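Local coordinates for isoaspartyl dipeptidase (Fervidobacterium islandicum, PDB 7CDH), which probably hydrolyses isoaspartyl (beta-aspartyl) dipeptides at a two-zinc active site, consistent with a role in protein repair as an M38 metallopeptidase, at residues E156-D161 and N193-S198; D59-I64 and V94-T99; T244-A249 and N279-S284. All coordinates share one frame; numbering follows the deposited sequence.

In the fold
All three interactions are buried parallel strand pairings inside the amidohydrolase barrel, and they differ mainly in how directly they reach the zinc ions. Interaction 1 (156-161 with 193-198) holds ligands of both metals, interaction 2 (59-64 with 94-99) holds two histidines of one, and interaction 3 (244-249 with 279-284) contributes no ligand but a hydroxyl and carboxylate network near the site. Interactions 1 and 2 share one curled sheet and the same zinc ion, and N193 of the first touches H61 of the second. D59 and S284 bring interactions 2 and 3 together, whereas interactions 1 and 3 stay about 6 Å apart at their nearest atoms.

Interaction 1: residues E156-D161 and N193-S198; sequences EIAISD and NFHVGS. With ZN (zinc ion), chain K; ZN (zinc ion), chain L.
Strands 156-159 and 193-196 run parallel with a 39° twist, their axes 4.2 Å apart at closest, and pair I157, A158 and I159 with F194, H195 and V196. The amides of I157, I159 and G197 donate to N193, H195 and I159 in turn, while the bond from H195 N to I157 O is weak. E156 spans the metal pair: OE1 binds the zinc of chain K at 2.2 Å and OE2 the zinc of chain L at 2.0 Å. H195, its CG anti to the backbone N (chi1 167°), joins E156 on the first ion, ND1 2.1 Å from that zinc; H224 completes this set. At the far ring edge, H195 NE2 donates to D161 OD2 at 2.9 Å, within the ring plane but from above the carboxylate, the planes 80° apart. The ring is thus held at both nitrogens; R163 takes the other oxygen of D161. On the opposite face I159 CD1 packs 4.0 Å from F194 CB and 3.9 Å from V196 CG2. A bridging carboxylate and a histidine toward the C-terminal ends of adjacent strands fit the binuclear site of an amidohydrolase TIM barrel, with glutamate replacing the carboxylated lysine of many relatives.

Interaction 2: residues D59-I64 and V94-T99; sequences DPHVHI and VGCLGT. With ZN (zinc ion), chain L.
V62 and G95 form a short parallel bridge where strand 61-62 meets the end of strand 90-95, a buried backbone contact that places the two zinc-binding histidines of the amidohydrolase HxH motif in the barrel. Three main-chain bonds join the segments: V94 N to D59 O, V62 N to V94 O, and C96 N to V62 O. I64 lies against the CA of G95. Beyond the bridge, C96 carries the side-chain contact. Its SG, set between the backbone N and carbonyl carbon (chi1 58°), sits over one face of the H61 ring, 4.0 Å from the centroid, and also reaches H63, with SG 3.7 Å from H63 CE1. H63, the centre of an inverse gamma turn, sends ND1 to C96 O at 3.2 Å, in a bent bond that meets the oxygen from above the carbonyl plane. Both rings bind the zinc of chain L, H61 NE2 at 2.1 Å and H63 NE2 at 2.3 Å; E156 and D285 complete the set. Because H61 ND1 is hydrogen-bonded to N193 and H63 ND1 to C96, each ring is held from its far side, and these second-shell acceptors are likely to keep both NE2 atoms turned to the metal.

Interaction 3: residues T244-A249 and N279-S284; sequences TIDLTA and NVTISS
D246 swings its carboxylate across to the neighbouring strand because CG is anti to the backbone N (chi1 -175°), while T281 and S283 each hold OG1 or OG between backbone N and carbonyl carbon (chi1 67° in both), where the hydroxyls meet it. T281 OG1 donates to D246 OD1 at 2.8 Å, from the anti side and slightly out of the carboxylate plane, the two side chains crossing at about a right angle. S283 OG also lies against D246 OD2, modelled too close for its geometry to be relied on. OD2 is shared with T223, and T281 OG1 also bonds Y221 of strand 220-223, so hydroxyls approach both oxygens of the buried carboxylate. An alanine in place of D246 removes the carboxylate and would probably leave the T281 and T223 hydroxyls short of a buried partner, with a gap beside them. A water donates to S283 OG and also meets T248 OG1, which is itself hydrogen-bonded to the zinc ligand H224. The other face of the sheet is apolar: L247 CD1 lies 3.6 Å from V280 CG1, L247 CB 4.1 Å from I282 CG2, and I245 CG1 4.2 Å from V280 CG2, all beneath helices 229-240 and 264-273. Strands 245-248 and 280-283 run parallel at 36°, joined by five backbone bonds from I245, T281, L247, S283 and A249. Helix 264-273 connects them in a beta-alpha-beta unit of the TIM barrel; the zinc ligand D285 follows two residues after the second strand, and the D246 network lies on the metal-facing side of the amidohydrolase core.

Interaction 1: residues E156-D161 and N193-S198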
ATOM      1  N   GLU A 156      -9.423  25.064  -0.451  1.00 33.67           N
ATOM      2  CA  GLU A 156     -10.342  25.676   0.491  1.00 38.59           C
ATOM      3  C   GLU A 156     -11.256  24.577   1.059  1.00 38.32           C
ATOM      4  O   GLU A 156     -12.016  23.987   0.305  1.00 45.83           O
ATOM      5  CB  GLU A 156     -11.096  26.854  -0.133  1.00 41.07           C
ATOM      6  CG  GLU A 156     -11.620  26.599  -1.515  1.00 44.05           C
ATOM      7  CD  GLU A 156     -12.630  27.583  -2.087  1.00 43.73           C
ATOM      8  OE1 GLU A 156     -13.393  28.273  -1.324  1.00 36.91           O
ATOM      9  OE2 GLU A 156     -12.608  27.702  -3.336  1.00 54.03           O
ATOM     10  N   ILE A 157     -11.165  24.308   2.355  1.00 35.56           N
ATOM     11  CA  ILE A 157     -11.959  23.269   3.063  1.00 34.34           C
ATOM     12  C   ILE A 157     -13.383  23.788   3.214  1.00 32.92           C
ATOM     13  O   ILE A 157     -13.553  24.871   3.736  1.00 36.66           O
ATOM     14  CB  ILE A 157     -11.303  22.972   4.412  1.00 34.93           C
ATOM     15  CG1 ILE A 157      -9.916  22.374   4.191  1.00 41.34           C
ATOM     16  CG2 ILE A 157     -12.185  22.090   5.263  1.00 36.45           C
ATOM     17  CD1 ILE A 157      -9.190  22.111   5.479  1.00 48.99           C
ATOM     18  N   ALA A 158     -14.365  23.061   2.717  1.00 31.29           N
ATOM     19  CA  ALA A 158     -15.777  23.464   2.781  1.00 32.37           C
ATOM     20  C   ALA A 158     -16.333  23.077   4.143  1.00 29.73           C
ATOM     21  O   ALA A 158     -16.154  21.927   4.566  1.00 27.55           O
ATOM     22  CB  ALA A 158     -16.579  22.840   1.665  1.00 34.74           C
ATOM     23  N   ILE A 159     -17.015  24.027   4.768  1.00 31.69           N
ATOM     24  CA  ILE A 159     -17.858  23.832   5.983  1.00 32.86           C
ATOM     25  C   ILE A 159     -19.184  24.527   5.710  1.00 30.18           C
ATOM     26  O   ILE A 159     -19.202  25.482   4.921  1.00 32.38           O
ATOM     27  CB  ILE A 159     -17.141  24.411   7.211  1.00 33.03           C
ATOM     28  CG1 ILE A 159     -16.705  25.860   6.948  1.00 34.24           C
ATOM     29  CG2 ILE A 159     -15.958  23.528   7.581  1.00 31.19           C
ATOM     30  CD1 ILE A 159     -16.348  26.636   8.179  1.00 34.37           C
ATOM     31  N   SER A 160     -20.234  24.069   6.358  1.00 31.80           N
ATOM     32  CA  SER A 160     -21.568  24.702   6.345  1.00 31.58           C
ATOM     33  C   SER A 160     -21.969  24.914   4.893  1.00 32.91           C
ATOM     34  O   SER A 160     -22.345  26.029   4.535  1.00 37.21           O
ATOM     35  CB  SER A 160     -21.550  25.973   7.150  1.00 33.71           C
ATOM     36  OG  SER A 160     -21.097  25.727   8.491  1.00 35.22           O
ATOM     37  N   ASP A 161     -21.891  23.852   4.091  1.00 35.37           N
ATOM     38  CA  ASP A 161     -22.109  23.905   2.619  1.00 35.08           C
ATOM     39  C   ASP A 161     -22.583  22.537   2.118  1.00 33.93           C
ATOM     40  O   ASP A 161     -22.090  21.518   2.607  1.00 33.65           O
ATOM     41  CB  ASP A 161     -20.839  24.290   1.858  1.00 34.44           C
ATOM     42  CG  ASP A 161     -21.111  24.697   0.429  1.00 37.46           C
ATOM     43  OD1 ASP A 161     -21.169  23.801  -0.446  1.00 35.33           O
ATOM     44  OD2 ASP A 161     -21.318  25.905   0.215  1.00 41.47           O
ATOM     45  N   ASN A 193      -7.764  27.852   4.868  1.00 32.96           N
ATOM     46  CA  ASN A 193      -8.799  28.650   4.183  1.00 34.12           C
ATOM     47  C   ASN A 193     -10.082  27.817   4.207  1.00 37.43           C
ATOM     48  O   ASN A 193     -10.080  26.675   3.684  1.00 34.49           O
ATOM     49  CB  ASN A 193      -8.311  29.063   2.797  1.00 38.02           C
ATOM     50  CG  ASN A 193      -9.321  29.841   1.982  1.00 37.09           C
ATOM     51  OD1 ASN A 193      -9.497  29.576   0.802  1.00 38.82           O
ATOM     52  ND2 ASN A 193      -9.929  30.848   2.572  1.00 39.47           N
ATOM     53  N   PHE A 194     -11.127  28.344   4.844  1.00 35.80           N
ATOM     54  CA  PHE A 194     -12.451  27.686   4.938  1.00 32.49           C
ATOM     55  C   PHE A 194     -13.347  28.315   3.885  1.00 34.32           C
ATOM     56  O   PHE A 194     -13.531  29.539   3.934  1.00 33.61           O
ATOM     57  CB  PHE A 194     -13.070  27.857   6.322  1.00 31.16           C
ATOM     58  CG  PHE A 194     -12.305  27.145   7.395  1.00 29.71           C
ATOM     59  CD1 PHE A 194     -12.420  25.779   7.556  1.00 28.34           C
ATOM     60  CD2 PHE A 194     -11.428  27.830   8.205  1.00 29.94           C
ATOM     61  CE1 PHE A 194     -11.693  25.120   8.533  1.00 29.62           C
ATOM     62  CE2 PHE A 194     -10.691  27.166   9.177  1.00 29.39           C
ATOM     63  CZ  PHE A 194     -10.832  25.814   9.340  1.00 29.68           C
ATOM     64  N   HIS A 195     -13.837  27.506   2.945  1.00 33.35           N
ATOM     65  CA  HIS A 195     -15.039  27.855   2.168  1.00 31.71           C
ATOM     66  C   HIS A 195     -16.239  27.768   3.104  1.00 33.77           C
ATOM     67  O   HIS A 195     -16.553  26.662   3.579  1.00 35.78           O
ATOM     68  CB  HIS A 195     -15.207  26.950   0.961  1.00 32.66           C
ATOM     69  CG  HIS A 195     -16.547  27.076   0.336  1.00 30.69           C
ATOM     70  ND1 HIS A 195     -16.758  27.874  -0.764  1.00 28.22           N
ATOM     71  CD2 HIS A 195     -17.746  26.557   0.696  1.00 31.05           C
ATOM     72  CE1 HIS A 195     -18.045  27.809  -1.080  1.00 33.24           C
ATOM     73  NE2 HIS A 195     -18.683  26.997  -0.204  1.00 28.82           N
ATOM     74  N   VAL A 196     -16.891  28.894   3.368  1.00 31.30           N
ATOM     75  CA  VAL A 196     -18.092  28.872   4.237  1.00 31.74           C
ATOM     76  C   VAL A 196     -19.331  29.002   3.367  1.00 30.48           C
ATOM     77  O   VAL A 196     -19.481  30.020   2.690  1.00 34.09           O
ATOM     78  CB  VAL A 196     -18.072  29.958   5.318  1.00 33.66           C
ATOM     79  CG1 VAL A 196     -19.273  29.779   6.232  1.00 33.37           C
ATOM     80  CG2 VAL A 196     -16.775  29.940   6.108  1.00 34.80           C
ATOM     81  N   GLY A 197     -20.184  27.990   3.405  1.00 30.35           N
ATOM     82  CA  GLY A 197     -21.437  27.991   2.652  1.00 32.18           C
ATOM     83  C   GLY A 197     -22.506  28.726   3.426  1.00 35.87           C
ATOM     84  O   GLY A 197     -22.164  29.502   4.312  1.00 39.51           O
ATOM     85  N   SER A 198     -23.767  28.469   3.110  1.00 37.81           N
ATOM     86  CA  SER A 198     -24.908  29.239   3.642  1.00 39.76           C
ATOM     87  C   SER A 198     -25.584  28.433   4.750  1.00 41.41           C
ATOM     88  O   SER A 198     -26.623  28.871   5.224  1.00 43.36           O
ATOM     89  CB  SER A 198     -25.833  29.561   2.527  1.00 40.35           C
ATOM     90  OG  SER A 198     -26.108  28.379   1.802  1.00 41.86           O
TER
HETATM   91 ZN    ZN K 410     -15.426  28.857  -2.081  1.00 50.84          ZN
HETATM   92 ZN    ZN L 411     -13.167  29.415  -4.303  1.00 44.23          ZN
HETATM   93  O   HOH W   1     -23.739  26.835   0.529  1.00 40.11           O

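Interaction 2: residues D59-I64 and V94-T99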
ATOM      1  N   ASP A  59      -4.436  39.029  -4.603  1.00 39.01           N
ATOM      2  CA  ASP A  59      -5.720  38.280  -4.630  1.00 36.36           C
ATOM      3  C   ASP A  59      -5.465  36.944  -3.934  1.00 37.05           C
ATOM      4  O   ASP A  59      -4.844  36.058  -4.497  1.00 37.74           O
ATOM      5  CB  ASP A  59      -6.187  38.134  -6.073  1.00 35.24           C
ATOM      6  CG  ASP A  59      -7.614  37.633  -6.228  1.00 40.77           C
ATOM      7  OD1 ASP A  59      -8.203  37.170  -5.209  1.00 43.29           O
ATOM      8  OD2 ASP A  59      -8.137  37.700  -7.385  1.00 41.27           O
ATOM      9  N   PRO A  60      -5.866  36.757  -2.662  1.00 38.79           N
ATOM     10  CA  PRO A  60      -5.511  35.530  -1.934  1.00 38.21           C
ATOM     11  C   PRO A  60      -6.398  34.296  -2.185  1.00 34.35           C
ATOM     12  O   PRO A  60      -6.318  33.328  -1.446  1.00 38.27           O
ATOM     13  CB  PRO A  60      -5.723  36.003  -0.491  1.00 38.49           C
ATOM     14  CG  PRO A  60      -6.958  36.882  -0.616  1.00 37.33           C
ATOM     15  CD  PRO A  60      -6.688  37.693  -1.870  1.00 35.28           C
ATOM     16  N   HIS A  61      -7.253  34.337  -3.189  1.00 31.86           N
ATOM     17  CA  HIS A  61      -8.159  33.206  -3.500  1.00 36.14           C
ATOM     18  C   HIS A  61      -8.548  33.189  -4.992  1.00 36.77           C
ATOM     19  O   HIS A  61      -9.553  33.826  -5.350  1.00 30.33           O
ATOM     20  CB  HIS A  61      -9.356  33.281  -2.569  1.00 38.32           C
ATOM     21  CG  HIS A  61     -10.267  32.126  -2.732  1.00 45.45           C
ATOM     22  ND1 HIS A  61     -10.201  31.032  -1.908  1.00 47.96           N
ATOM     23  CD2 HIS A  61     -11.216  31.865  -3.649  1.00 47.15           C
ATOM     24  CE1 HIS A  61     -11.107  30.166  -2.291  1.00 50.28           C
ATOM     25  NE2 HIS A  61     -11.717  30.628  -3.380  1.00 44.08           N
ATOM     26  N   VAL A  62      -7.753  32.489  -5.820  1.00 36.38           N
ATOM     27  CA  VAL A  62      -7.971  32.333  -7.293  1.00 34.21           C
ATOM     28  C   VAL A  62      -7.869  30.862  -7.712  1.00 30.50           C
ATOM     29  O   VAL A  62      -6.924  30.179  -7.344  1.00 28.16           O
ATOM     30  CB  VAL A  62      -6.979  33.187  -8.089  1.00 35.26           C
ATOM     31  CG1 VAL A  62      -7.225  33.075  -9.576  1.00 36.91           C
ATOM     32  CG2 VAL A  62      -7.059  34.629  -7.644  1.00 38.28           C
ATOM     33  N   HIS A  63      -8.846  30.382  -8.466  1.00 31.39           N
ATOM     34  CA  HIS A  63      -8.803  29.032  -9.065  1.00 28.69           C
ATOM     35  C   HIS A  63      -7.969  29.128 -10.320  1.00 26.67           C
ATOM     36  O   HIS A  63      -8.561  29.095 -11.349  1.00 25.03           O
ATOM     37  CB  HIS A  63     -10.212  28.497  -9.282  1.00 28.85           C
ATOM     38  CG  HIS A  63     -10.910  28.309  -7.979  1.00 30.52           C
ATOM     39  ND1 HIS A  63     -10.582  27.303  -7.120  1.00 31.35           N
ATOM     40  CD2 HIS A  63     -11.872  29.028  -7.357  1.00 36.43           C
ATOM     41  CE1 HIS A  63     -11.350  27.371  -6.035  1.00 35.35           C
ATOM     42  NE2 HIS A  63     -12.150  28.422  -6.152  1.00 33.94           N
ATOM     43  N   ILE A  64      -6.649  29.266 -10.190  1.00 27.01           N
ATOM     44  CA  ILE A  64      -5.740  29.520 -11.333  1.00 28.80           C
ATOM     45  C   ILE A  64      -5.827  28.407 -12.401  1.00 32.75           C
ATOM     46  O   ILE A  64      -5.558  28.727 -13.607  1.00 35.26           O
ATOM     47  CB  ILE A  64      -4.308  29.741 -10.840  1.00 29.84           C
ATOM     48  CG1 ILE A  64      -3.675  28.529 -10.153  1.00 28.64           C
ATOM     49  CG2 ILE A  64      -4.267  30.971  -9.956  1.00 30.71           C
ATOM     50  CD1 ILE A  64      -2.191  28.776  -9.758  1.00 29.57           C
ATOM     51  N   VAL A  94      -2.857  33.682  -4.954  1.00 27.92           N
ATOM     52  CA  VAL A  94      -2.813  32.440  -4.153  1.00 27.06           C
ATOM     53  C   VAL A  94      -3.855  31.523  -4.758  1.00 27.31           C
ATOM     54  O   VAL A  94      -5.069  31.900  -4.719  1.00 24.71           O
ATOM     55  CB  VAL A  94      -3.065  32.675  -2.662  1.00 29.13           C
ATOM     56  CG1 VAL A  94      -2.754  31.404  -1.897  1.00 32.71           C
ATOM     57  CG2 VAL A  94      -2.219  33.805  -2.110  1.00 30.83           C
ATOM     58  N   GLY A  95      -3.371  30.416  -5.341  1.00 28.54           N
ATOM     59  CA  GLY A  95      -4.173  29.446  -6.117  1.00 26.77           C
ATOM     60  C   GLY A  95      -4.609  28.294  -5.244  1.00 26.70           C
ATOM     61  O   GLY A  95      -3.791  27.799  -4.447  1.00 28.14           O
ATOM     62  N   CYS A  96      -5.853  27.864  -5.378  1.00 26.76           N
ATOM     63  CA  CYS A  96      -6.356  26.651  -4.712  1.00 27.82           C
ATOM     64  C   CYS A  96      -7.236  25.841  -5.664  1.00 27.95           C
ATOM     65  O   CYS A  96      -7.593  26.361  -6.755  1.00 25.73           O
ATOM     66  CB  CYS A  96      -7.139  27.050  -3.477  1.00 29.07           C
ATOM     67  SG  CYS A  96      -8.527  28.150  -3.852  1.00 42.36           S
ATOM     68  N   LEU A  97      -7.636  24.653  -5.205  1.00 27.00           N
ATOM     69  CA  LEU A  97      -8.714  23.831  -5.805  1.00 27.56           C
ATOM     70  C   LEU A  97     -10.025  24.040  -5.049  1.00 28.44           C
ATOM     71  O   LEU A  97     -10.008  24.462  -3.884  1.00 29.41           O
ATOM     72  CB  LEU A  97      -8.345  22.347  -5.741  1.00 28.45           C
ATOM     73  CG  LEU A  97      -6.994  21.979  -6.325  1.00 29.39           C
ATOM     74  CD1 LEU A  97      -6.757  20.492  -6.197  1.00 30.98           C
ATOM     75  CD2 LEU A  97      -6.933  22.418  -7.775  1.00 31.80           C
ATOM     76  N   GLY A  98     -11.131  23.660  -5.681  1.00 29.59           N
ATOM     77  CA  GLY A  98     -12.482  23.879  -5.148  1.00 27.80           C
ATOM     78  C   GLY A  98     -13.258  22.590  -5.046  1.00 26.68           C
ATOM     79  O   GLY A  98     -12.723  21.615  -4.589  1.00 32.81           O
ATOM     80  N   THR A  99     -14.522  22.603  -5.423  1.00 33.77           N
ATOM     81  CA  THR A  99     -15.414  21.423  -5.323  1.00 35.67           C
ATOM     82  C   THR A  99     -14.740  20.185  -5.901  1.00 35.18           C
ATOM     83  O   THR A  99     -14.785  19.162  -5.239  1.00 37.79           O
ATOM     84  CB  THR A  99     -16.734  21.687  -6.031  1.00 36.12           C
ATOM     85  OG1 THR A  99     -17.114  22.987  -5.581  1.00 39.98           O
ATOM     86  CG2 THR A  99     -17.768  20.650  -5.675  1.00 37.32           C
TER
HETATM   87 ZN    ZN L 411     -13.167  29.415  -4.303  1.00 44.23          ZN

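Interaction 3: residues T244-A249 and N279-S284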
ATOM      1  N   THR A 244      -8.770  37.346  10.884  1.00 34.40           N
ATOM      2  CA  THR A 244      -8.978  37.958   9.550  1.00 32.93           C
ATOM      3  C   THR A 244     -10.013  37.131   8.795  1.00 32.36           C
ATOM      4  O   THR A 244      -9.983  35.928   8.934  1.00 37.40           O
ATOM      5  CB  THR A 244      -7.678  38.126   8.771  1.00 33.69           C
ATOM      6  OG1 THR A 244      -6.815  38.804   9.679  1.00 33.13           O
ATOM      7  CG2 THR A 244      -7.849  38.917   7.494  1.00 35.05           C
ATOM      8  N   ILE A 245     -10.942  37.801   8.123  1.00 29.61           N
ATOM      9  CA  ILE A 245     -12.009  37.210   7.286  1.00 33.17           C
ATOM     10  C   ILE A 245     -11.777  37.703   5.856  1.00 33.47           C
ATOM     11  O   ILE A 245     -11.159  38.756   5.707  1.00 34.09           O
ATOM     12  CB  ILE A 245     -13.404  37.565   7.841  1.00 34.10           C
ATOM     13  CG1 ILE A 245     -13.738  39.054   7.700  1.00 38.22           C
ATOM     14  CG2 ILE A 245     -13.494  37.116   9.285  1.00 36.48           C
ATOM     15  CD1 ILE A 245     -15.118  39.442   8.181  1.00 35.49           C
ATOM     16  N   ASP A 246     -12.246  36.931   4.866  1.00 33.94           N
ATOM     17  CA  ASP A 246     -12.166  37.227   3.417  1.00 32.30           C
ATOM     18  C   ASP A 246     -13.588  37.365   2.904  1.00 30.03           C
ATOM     19  O   ASP A 246     -14.450  36.605   3.318  1.00 30.73           O
ATOM     20  CB  ASP A 246     -11.396  36.164   2.630  1.00 36.93           C
ATOM     21  CG  ASP A 246     -11.207  36.527   1.158  1.00 41.09           C
ATOM     22  OD1 ASP A 246     -10.679  37.613   0.890  1.00 44.65           O
ATOM     23  OD2 ASP A 246     -11.601  35.730   0.282  1.00 43.20           O
ATOM     24  N   LEU A 247     -13.811  38.372   2.085  1.00 32.09           N
ATOM     25  CA  LEU A 247     -15.112  38.706   1.471  1.00 34.76           C
ATOM     26  C   LEU A 247     -14.930  38.526  -0.033  1.00 33.51           C
ATOM     27  O   LEU A 247     -13.874  38.940  -0.588  1.00 31.23           O
ATOM     28  CB  LEU A 247     -15.465  40.166   1.793  1.00 37.80           C
ATOM     29  CG  LEU A 247     -15.335  40.600   3.253  1.00 38.83           C
ATOM     30  CD1 LEU A 247     -15.627  42.096   3.414  1.00 42.50           C
ATOM     31  CD2 LEU A 247     -16.253  39.787   4.152  1.00 37.29           C
ATOM     32  N   THR A 248     -15.894  37.924  -0.695  1.00 32.06           N
ATOM     33  CA  THR A 248     -15.766  37.736  -2.152  1.00 34.44           C
ATOM     34  C   THR A 248     -16.026  39.100  -2.787  1.00 31.52           C
ATOM     35  O   THR A 248     -17.123  39.664  -2.592  1.00 31.30           O
ATOM     36  CB  THR A 248     -16.673  36.618  -2.663  1.00 38.08           C
ATOM     37  OG1 THR A 248     -16.375  35.451  -1.894  1.00 39.93           O
ATOM     38  CG2 THR A 248     -16.447  36.374  -4.132  1.00 39.30           C
ATOM     39  N   ALA A 249     -15.041  39.605  -3.501  1.00 30.97           N
ATOM     40  CA  ALA A 249     -15.142  40.845  -4.290  1.00 32.87           C
ATOM     41  C   ALA A 249     -16.447  40.866  -5.093  1.00 36.18           C
ATOM     42  O   ALA A 249     -16.904  39.814  -5.568  1.00 38.37           O
ATOM     43  CB  ALA A 249     -13.948  40.968  -5.199  1.00 31.48           C
ATOM     44  N   ASN A 279      -8.936  43.723   9.599  1.00 35.15           N
ATOM     45  CA  ASN A 279      -9.203  42.284   9.773  1.00 36.20           C
ATOM     46  C   ASN A 279      -9.928  41.777   8.531  1.00 33.48           C
ATOM     47  O   ASN A 279     -10.549  40.750   8.600  1.00 36.65           O
ATOM     48  CB  ASN A 279      -9.967  42.058  11.083  1.00 44.28           C
ATOM     49  CG  ASN A 279      -9.176  42.560  12.272  1.00 45.90           C
ATOM     50  OD1 ASN A 279      -9.024  43.770  12.445  1.00 52.11           O
ATOM     51  ND2 ASN A 279      -8.628  41.643  13.055  1.00 42.20           N
ATOM     52  N   VAL A 280      -9.852  42.487   7.419  1.00 34.05           N
ATOM     53  CA  VAL A 280     -10.732  42.195   6.262  1.00 32.29           C
ATOM     54  C   VAL A 280      -9.866  42.094   5.028  1.00 32.01           C
ATOM     55  O   VAL A 280      -8.985  42.932   4.882  1.00 32.67           O
ATOM     56  CB  VAL A 280     -11.816  43.267   6.111  1.00 32.73           C
ATOM     57  CG1 VAL A 280     -12.444  43.196   4.729  1.00 35.44           C
ATOM     58  CG2 VAL A 280     -12.862  43.084   7.185  1.00 32.70           C
ATOM     59  N   THR A 281     -10.051  41.029   4.243  1.00 33.42           N
ATOM     60  CA  THR A 281      -9.441  40.918   2.895  1.00 31.88           C
ATOM     61  C   THR A 281     -10.596  40.785   1.915  1.00 28.02           C
ATOM     62  O   THR A 281     -11.687  40.471   2.353  1.00 24.86           O
ATOM     63  CB  THR A 281      -8.403  39.788   2.795  1.00 31.34           C
ATOM     64  OG1 THR A 281      -9.116  38.567   2.942  1.00 34.29           O
ATOM     65  CG2 THR A 281      -7.298  39.863   3.827  1.00 31.60           C
ATOM     66  N   ILE A 282     -10.347  41.068   0.652  1.00 28.88           N
ATOM     67  CA  ILE A 282     -11.229  40.618  -0.452  1.00 32.14           C
ATOM     68  C   ILE A 282     -10.452  39.715  -1.427  1.00 34.62           C
ATOM     69  O   ILE A 282      -9.181  39.793  -1.520  1.00 29.11           O
ATOM     70  CB  ILE A 282     -11.858  41.833  -1.153  1.00 33.57           C
ATOM     71  CG1 ILE A 282     -10.805  42.733  -1.795  1.00 31.12           C
ATOM     72  CG2 ILE A 282     -12.752  42.581  -0.175  1.00 34.95           C
ATOM     73  CD1 ILE A 282     -11.383  43.719  -2.788  1.00 31.70           C
ATOM     74  N   SER A 283     -11.210  38.898  -2.159  1.00 35.55           N
ATOM     75  CA  SER A 283     -10.676  37.967  -3.185  1.00 34.39           C
ATOM     76  C   SER A 283     -11.666  37.839  -4.351  1.00 30.61           C
ATOM     77  O   SER A 283     -12.895  37.953  -4.132  1.00 27.76           O
ATOM     78  CB  SER A 283     -10.364  36.638  -2.546  1.00 35.02           C
ATOM     79  OG  SER A 283     -11.552  35.982  -2.118  1.00 35.67           O
ATOM     80  N   SER A 284     -11.165  37.597  -5.556  1.00 30.11           N
ATOM     81  CA  SER A 284     -12.020  37.493  -6.770  1.00 30.64           C
ATOM     82  C   SER A 284     -12.803  36.199  -6.727  1.00 32.72           C
ATOM     83  O   SER A 284     -13.976  36.192  -7.200  1.00 39.98           O
ATOM     84  CB  SER A 284     -11.224  37.546  -8.019  1.00 33.06           C
ATOM     85  OG  SER A 284     -10.135  36.638  -7.957  1.00 33.33           O
TER
HETATM   86  O   HOH W   2     -13.874  34.759  -2.241  1.00 49.96           O